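DUF2787 domain-containing protein (Vibrio cholerae, PDB 2V1L) is of unknown function but is encoded on a pathogenicity island and shares structural homology with the human p32 protein. Local coordinates at residues C93-F98 with H108-I113. Sequence-based numbering, arbitrary orientation.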
ATOM      1  N   CYS A  93       9.998  -0.280  -3.557  1.00 28.57           N
ATOM      2  CA  CYS A  93      10.298   1.082  -3.980  1.00 26.59           C
ATOM      3  C   CYS A  93       9.977   2.042  -2.840  1.00 25.56           C
ATOM      4  O   CYS A  93      10.793   2.888  -2.473  1.00 24.25           O
ATOM      5  CB  CYS A  93       9.446   1.413  -5.201  1.00 27.65           C
ATOM      6  SG  CYS A  93       9.665   3.083  -5.781  1.00 29.80           S
ATOM      7  N   LEU A  94       8.764   1.888  -2.302  1.00 23.53           N
ATOM      8  CA  LEU A  94       8.316   2.519  -1.080  1.00 23.32           C
ATOM      9  C   LEU A  94       7.703   1.405  -0.257  1.00 22.41           C
ATOM     10  O   LEU A  94       6.992   0.558  -0.799  1.00 22.62           O
ATOM     11  CB  LEU A  94       7.198   3.512  -1.359  1.00 23.60           C
ATOM     12  CG  LEU A  94       7.493   4.863  -2.020  1.00 26.85           C
ATOM     13  CD1 LEU A  94       7.014   4.869  -3.430  1.00 27.47           C
ATOM     14  CD2 LEU A  94       6.707   5.937  -1.235  1.00 30.25           C
ATOM     15  N   ASP A  95       7.939   1.429   1.032  1.00 21.11           N
ATOM     16  CA  ASP A  95       7.387   0.403   1.928  1.00 22.05           C
ATOM     17  C   ASP A  95       6.979   1.092   3.227  1.00 21.74           C
ATOM     18  O   ASP A  95       7.753   1.875   3.780  1.00 21.57           O
ATOM     19  CB  ASP A  95       8.429  -0.693   2.195  1.00 22.22           C
ATOM     20  CG  ASP A  95       7.874  -1.837   3.032  1.00 26.38           C
ATOM     21  OD1 ASP A  95       6.946  -2.553   2.579  1.00 29.62           O
ATOM     22  OD2 ASP A  95       8.373  -2.014   4.151  1.00 29.75           O
ATOM     23  N   PHE A  96       5.757   0.849   3.687  1.00 20.70           N
ATOM     24  CA  PHE A  96       5.314   1.375   4.971  1.00 22.31           C
ATOM     25  C   PHE A  96       4.996   0.162   5.810  1.00 23.44           C
ATOM     26  O   PHE A  96       4.056  -0.528   5.527  1.00 23.68           O
ATOM     27  CB  PHE A  96       4.079   2.291   4.819  1.00 21.92           C
ATOM     28  CG  PHE A  96       4.317   3.465   3.900  1.00 22.80           C
ATOM     29  CD1 PHE A  96       5.011   4.590   4.354  1.00 22.17           C
ATOM     30  CD2 PHE A  96       3.889   3.425   2.566  1.00 22.95           C
ATOM     31  CE1 PHE A  96       5.263   5.687   3.473  1.00 21.81           C
ATOM     32  CE2 PHE A  96       4.116   4.513   1.691  1.00 22.40           C
ATOM     33  CZ  PHE A  96       4.823   5.629   2.152  1.00 21.91           C
ATOM     34  N   ASP A  97       5.814  -0.121   6.812  1.00 25.16           N
ATOM     35  CA  ASP A  97       5.663  -1.370   7.565  1.00 27.35           C
ATOM     36  C   ASP A  97       5.083  -1.048   8.946  1.00 27.99           C
ATOM     37  O   ASP A  97       5.778  -0.542   9.823  1.00 27.30           O
ATOM     38  CB  ASP A  97       7.017  -2.100   7.661  1.00 27.80           C
ATOM     39  CG  ASP A  97       6.893  -3.517   8.247  1.00 31.00           C
ATOM     40  OD1 ASP A  97       6.027  -3.760   9.117  1.00 32.42           O
ATOM     41  OD2 ASP A  97       7.673  -4.395   7.834  1.00 33.44           O
ATOM     42  N   PHE A  98       3.788  -1.302   9.120  1.00 30.02           N
ATOM     43  CA  PHE A  98       3.107  -0.877  10.346  1.00 31.76           C
ATOM     44  C   PHE A  98       3.381  -1.847  11.522  1.00 33.08           C
ATOM     45  O   PHE A  98       3.545  -1.405  12.653  1.00 34.04           O
ATOM     46  CB  PHE A  98       1.598  -0.621  10.080  1.00 31.38           C
ATOM     47  CG  PHE A  98       1.354   0.433   9.016  1.00 31.12           C
ATOM     48  CD1 PHE A  98       1.587   1.768   9.282  1.00 31.93           C
ATOM     49  CD2 PHE A  98       0.950   0.073   7.744  1.00 30.12           C
ATOM     50  CE1 PHE A  98       1.402   2.729   8.308  1.00 32.63           C
ATOM     51  CE2 PHE A  98       0.757   1.025   6.765  1.00 31.02           C
ATOM     52  CZ  PHE A  98       0.987   2.356   7.045  1.00 30.48           C
ATOM     53  N   HIS A 108      15.859   7.180   1.326  1.00 33.19           N
ATOM     54  CA  HIS A 108      15.792   7.387   2.775  1.00 32.78           C
ATOM     55  C   HIS A 108      16.343   6.214   3.550  1.00 32.99           C
ATOM     56  O   HIS A 108      16.637   6.363   4.736  1.00 33.34           O
ATOM     57  CB  HIS A 108      14.358   7.588   3.261  1.00 32.70           C
ATOM     58  CG  HIS A 108      13.667   8.791   2.696  1.00 33.09           C
ATOM     59  ND1 HIS A 108      13.512   9.963   3.410  1.00 33.98           N
ATOM     60  CD2 HIS A 108      13.054   8.992   1.507  1.00 31.51           C
ATOM     61  CE1 HIS A 108      12.851  10.838   2.674  1.00 33.31           C
ATOM     62  NE2 HIS A 108      12.555  10.274   1.517  1.00 34.54           N
ATOM     63  N   GLY A 109      16.454   5.050   2.909  1.00 33.18           N
ATOM     64  CA  GLY A 109      16.665   3.787   3.639  1.00 33.07           C
ATOM     65  C   GLY A 109      15.519   3.531   4.629  1.00 33.70           C
ATOM     66  O   GLY A 109      14.383   3.973   4.398  1.00 31.79           O
ATOM     67  N   TRP A 110      15.826   2.823   5.724  1.00 35.11           N
ATOM     68  CA  TRP A 110      14.899   2.533   6.840  1.00 36.87           C
ATOM     69  C   TRP A 110      14.925   3.594   7.912  1.00 38.04           C
ATOM     70  O   TRP A 110      16.000   3.926   8.434  1.00 37.32           O
ATOM     71  CB  TRP A 110      15.329   1.272   7.558  1.00 37.55           C
ATOM     72  CG  TRP A 110      15.482   0.186   6.659  1.00 39.19           C
ATOM     73  CD1 TRP A 110      16.640  -0.281   6.087  1.00 40.12           C
ATOM     74  CD2 TRP A 110      14.435  -0.583   6.146  1.00 37.21           C
ATOM     75  NE1 TRP A 110      16.345  -1.316   5.252  1.00 40.85           N
ATOM     76  CE2 TRP A 110      14.989  -1.510   5.277  1.00 37.96           C
ATOM     77  CE3 TRP A 110      13.060  -0.575   6.342  1.00 38.83           C
ATOM     78  CZ2 TRP A 110      14.229  -2.421   4.628  1.00 40.04           C
ATOM     79  CZ3 TRP A 110      12.311  -1.470   5.705  1.00 39.11           C
ATOM     80  CH2 TRP A 110      12.872  -2.377   4.848  1.00 40.43           C
ATOM     81  N   ASN A 111      13.738   4.069   8.282  1.00 39.29           N
ATOM     82  CA  ASN A 111      13.565   5.035   9.364  1.00 40.91           C
ATOM     83  C   ASN A 111      12.236   4.793  10.085  1.00 41.57           C
ATOM     84  O   ASN A 111      11.293   4.273   9.500  1.00 41.66           O
ATOM     85  CB  ASN A 111      13.671   6.473   8.859  1.00 41.28           C
ATOM     86  CG  ASN A 111      15.114   6.900   8.606  1.00 42.97           C
ATOM     87  OD1 ASN A 111      15.923   7.010   9.542  1.00 46.08           O
ATOM     88  ND2 ASN A 111      15.446   7.134   7.342  1.00 43.38           N
ATOM     89  N   PRO A 112      12.184   5.105  11.381  1.00 42.30           N
ATOM     90  CA  PRO A 112      10.941   4.845  12.079  1.00 42.07           C
ATOM     91  C   PRO A 112       9.862   5.835  11.684  1.00 42.15           C
ATOM     92  O   PRO A 112      10.154   6.961  11.267  1.00 42.08           O
ATOM     93  CB  PRO A 112      11.328   4.992  13.565  1.00 42.65           C
ATOM     94  CG  PRO A 112      12.863   5.016  13.590  1.00 42.64           C
ATOM     95  CD  PRO A 112      13.223   5.646  12.279  1.00 42.41           C
ATOM     96  N   ILE A 113       8.614   5.407  11.811  1.00 41.95           N
ATOM     97  CA  ILE A 113       7.473   6.200  11.369  1.00 41.49           C
ATOM     98  C   ILE A 113       6.981   7.237  12.421  1.00 42.75           C
ATOM     99  O   ILE A 113       6.731   8.400  12.090  1.00 42.08           O
ATOM    100  CB  ILE A 113       6.341   5.242  10.970  1.00 40.77           C
ATOM    101  CG1 ILE A 113       6.641   4.582   9.615  1.00 38.51           C
ATOM    102  CG2 ILE A 113       4.992   5.940  10.998  1.00 40.59           C
ATOM    103  CD1 ILE A 113       5.832   3.294   9.359  1.00 34.76           C
TER
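Ile113 reaches 95-97 with the far end of its side chain: its CD1 rests 3.9 Å from the backbone O of Asp97, a nonpolar touch on a carbonyl. Because CG1 lies anti to the carbonyl carbon of Ile113 (chi1 -75°), the longer branch is the one directed at the Asp97 carbonyl. The second touch is looser and lies three residues earlier, where the six-membered part of the Trp110 indole presents its edge to a carboxylate; CZ3 of Trp110 is 4.3 Å from OD2 of Asp95, which lies near the ring plane. With CG anti to the backbone N (chi1 -176°), the Asp95 carboxylate has OD2 at the indole edge and in a long, weak ion pair with Arg92, while OD1 is hydrogen-bonded to Thr78 on strand 72-82. Between the two segments in the sheet runs strand 102-105, which pairs antiparallel with 95-97 and with 111-112. From it Phe104 meets the Trp110 ring and Phe103 packs on Ile113 and Phe96. The two segments are thus next-but-one neighbours, as the 9.2 Å between the CA atoms of Asp95 and Trp110 reflects, and no hydrogen bond joins them. Only 162 Å² is buried between them. The chemistry implies van der Waals contact, perhaps with slight electrostatic attraction between the carboxylate and the electropositive indole rim, while the hydrogen bonds lie with flanking strands, 102-105 between the segments and 72-82 beyond 95-97.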